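Local coordinates for protein N(G),N(G)-dimethylarginine dimethylaminohydrolase (Pseudomonas aeruginosa, PDB 1H70) that hydrolyses N(omega),N(omega)-dimethyl-L-arginine and N(omega)-monomethyl-L-arginine to L-citrulline and dimethylamine or methylamine, respectively, at residues A38-L43 / V48-L53. The protein carries 1 engineered substitution. Residues are numbered along the deposited sequence; the frame is centred on the assembly and turned at random.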
loop_
_atom_site.group_PDB
_atom_site.type_symbol
_atom_site.label_atom_id
_atom_site.label_comp_id
_atom_site.label_asym_id
_atom_site.label_seq_id
_atom_site.Cartn_x
_atom_site.Cartn_y
_atom_site.Cartn_z
ATOM N N ALA A 38 10.540 12.264 6.627
ATOM C CA ALA A 38 10.440 12.972 5.342
ATOM C C ALA A 38 9.119 12.642 4.644
ATOM O O ALA A 38 8.507 13.491 3.962
ATOM C CB ALA A 38 11.649 12.633 4.450
ATOM N N TYR A 39 8.679 11.396 4.807
ATOM C CA TYR A 39 7.435 10.915 4.213
ATOM C C TYR A 39 6.257 11.632 4.876
ATOM O O TYR A 39 5.334 12.069 4.206
ATOM C CB TYR A 39 7.355 9.404 4.410
ATOM C CG TYR A 39 6.120 8.643 3.992
ATOM C CD1 TYR A 39 5.785 8.495 2.644
ATOM C CD2 TYR A 39 5.314 8.009 4.939
ATOM C CE1 TYR A 39 4.676 7.736 2.267
ATOM C CE2 TYR A 39 4.204 7.252 4.563
ATOM C CZ TYR A 39 3.886 7.139 3.221
ATOM O OH TYR A 39 2.784 6.393 2.808
ATOM N N ILE A 40 6.285 11.745 6.194
ATOM C CA ILE A 40 5.205 12.474 6.899
ATOM C C ILE A 40 5.155 13.952 6.502
ATOM O O ILE A 40 4.068 14.519 6.299
ATOM C CB ILE A 40 5.364 12.303 8.432
ATOM C CG1 ILE A 40 5.203 10.831 8.817
ATOM C CG2 ILE A 40 4.330 13.138 9.204
ATOM C CD1 ILE A 40 3.841 10.216 8.450
ATOM N N ARG A 41 6.326 14.581 6.358
ATOM C CA ARG A 41 6.379 15.990 5.986
ATOM C C ARG A 41 5.827 16.207 4.598
ATOM O O ARG A 41 5.249 17.244 4.334
ATOM C CB ARG A 41 7.801 16.564 6.101
ATOM C CG ARG A 41 8.380 16.443 7.498
ATOM C CD ARG A 41 9.691 17.222 7.637
ATOM N NE ARG A 41 9.420 18.659 7.636
ATOM C CZ ARG A 41 10.361 19.586 7.814
ATOM N NH1 ARG A 41 11.615 19.194 7.991
ATOM N NH2 ARG A 41 10.069 20.894 7.804
ATOM N N ALA A 42 6.035 15.243 3.698
ATOM C CA ALA A 42 5.452 15.313 2.359
ATOM C C ALA A 42 3.928 15.207 2.495
ATOM O O ALA A 42 3.169 15.962 1.866
ATOM C CB ALA A 42 5.976 14.160 1.514
ATOM N N LEU A 43 3.455 14.262 3.309
ATOM C CA LEU A 43 2.024 14.073 3.511
ATOM C C LEU A 43 1.367 15.274 4.175
ATOM O O LEU A 43 0.168 15.530 3.971
ATOM C CB LEU A 43 1.720 12.781 4.290
ATOM C CG LEU A 43 1.914 11.485 3.488
ATOM C CD1 LEU A 43 2.110 10.285 4.401
ATOM C CD2 LEU A 43 0.741 11.259 2.518
ATOM N N VAL A 48 -4.504 16.699 4.012
ATOM C CA VAL A 48 -5.142 15.603 4.739
ATOM C C VAL A 48 -4.755 15.735 6.206
ATOM O O VAL A 48 -3.762 16.419 6.506
ATOM C CB VAL A 48 -4.618 14.234 4.254
ATOM C CG1 VAL A 48 -5.103 13.930 2.848
ATOM C CG2 VAL A 48 -3.067 14.190 4.263
ATOM N N ASP A 49 -5.521 15.177 7.144
ATOM C CA ASP A 49 -4.953 15.165 8.500
ATOM C C ASP A 49 -4.293 13.814 8.647
ATOM O O ASP A 49 -4.630 12.872 7.918
ATOM C CB ASP A 49 -5.875 15.557 9.651
ATOM C CG ASP A 49 -7.184 14.930 9.551
ATOM O OD1 ASP A 49 -7.118 13.690 9.403
ATOM O OD2 ASP A 49 -8.266 15.592 9.668
ATOM N N ILE A 50 -3.328 13.724 9.557
ATOM C CA ILE A 50 -2.494 12.560 9.681
ATOM C C ILE A 50 -2.629 11.990 11.076
ATOM O O ILE A 50 -2.599 12.768 12.021
ATOM C CB ILE A 50 -1.019 13.000 9.452
ATOM C CG1 ILE A 50 -0.834 13.470 8.004
ATOM C CG2 ILE A 50 -0.027 11.917 9.862
ATOM C CD1 ILE A 50 0.290 14.480 7.783
ATOM N N THR A 51 -2.832 10.677 11.181
ATOM C CA THR A 51 -2.850 10.007 12.474
ATOM C C THR A 51 -1.587 9.170 12.501
ATOM O O THR A 51 -1.474 8.230 11.734
ATOM C CB THR A 51 -4.103 9.129 12.616
ATOM O OG1 THR A 51 -5.241 9.994 12.585
ATOM C CG2 THR A 51 -4.091 8.387 13.966
ATOM N N LEU A 52 -0.647 9.508 13.373
ATOM C CA LEU A 52 0.635 8.854 13.431
ATOM C C LEU A 52 0.733 8.025 14.689
ATOM O O LEU A 52 0.779 8.573 15.773
ATOM C CB LEU A 52 1.722 9.939 13.380
ATOM C CG LEU A 52 3.195 9.550 13.494
ATOM C CD1 LEU A 52 3.576 8.456 12.486
ATOM C CD2 LEU A 52 4.071 10.805 13.298
ATOM N N LEU A 53 0.733 6.704 14.515
ATOM C CA LEU A 53 0.760 5.788 15.678
ATOM C C LEU A 53 2.166 5.511 16.142
ATOM O O LEU A 53 3.100 5.631 15.368
ATOM C CB LEU A 53 0.035 4.485 15.303
ATOM C CG LEU A 53 -1.366 4.790 14.705
ATOM C CD1 LEU A 53 -1.986 3.503 14.205
ATOM C CD2 LEU A 53 -2.245 5.407 15.806
HETATM O O HOH W 1 -2.071 17.333 4.579
#
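With CG1 of Ile50 set anti to its carbonyl carbon (chi1 -66°) and the chain then extended (chi2 153°), CD1 reaches Leu43 in the last turn of helix 29-43. There Ile50 CD1 meets backbone and side chain alike, at 3.8 Å from Leu43 C and 4.1 Å from Leu43 CB. Ile50 CD1 also lies 4.1 Å from Ile40 O, one turn earlier. The other branch, Ile50 CG2, stands anti to the backbone N and faces Ile40 CD1 in a looser contact of 4.5 Å. Ile40 CD1 also touches Leu52 CD1, tip to tip at 4.4 Å. Ile40 is thus the helix residue directed at the strand and meets both Ile50 and Leu52, whereas Leu43 meets Ile50 through its CB and backbone; Ala8 and Ile6 of strand 5-9 continue this apolar layer.

Just before the strand begins, Val48 CG2 packs 3.5 Å from the carbonyl oxygen of Leu43, and a water makes the polar link: its oxygen accepts from Val48 N at 2.6 Å and can donate to Leu43 O. No direct hydrogen bond links the segments; the water bridges the two ends of the short connection. On another side of the helix, Leu43 CD1 sits over one face of the Tyr39 ring, near its rim, while Tyr39 OH bonds to Ser252 OG.

Segment 38-43, the C-terminal end of helix 29-43, runs roughly antiparallel to strand 49-53, at 154° with axes 9.8 Å apart. Strand 5-9, helix 29-43 and strand 49-53, with the two strands paired in parallel, form a beta-alpha-beta unit.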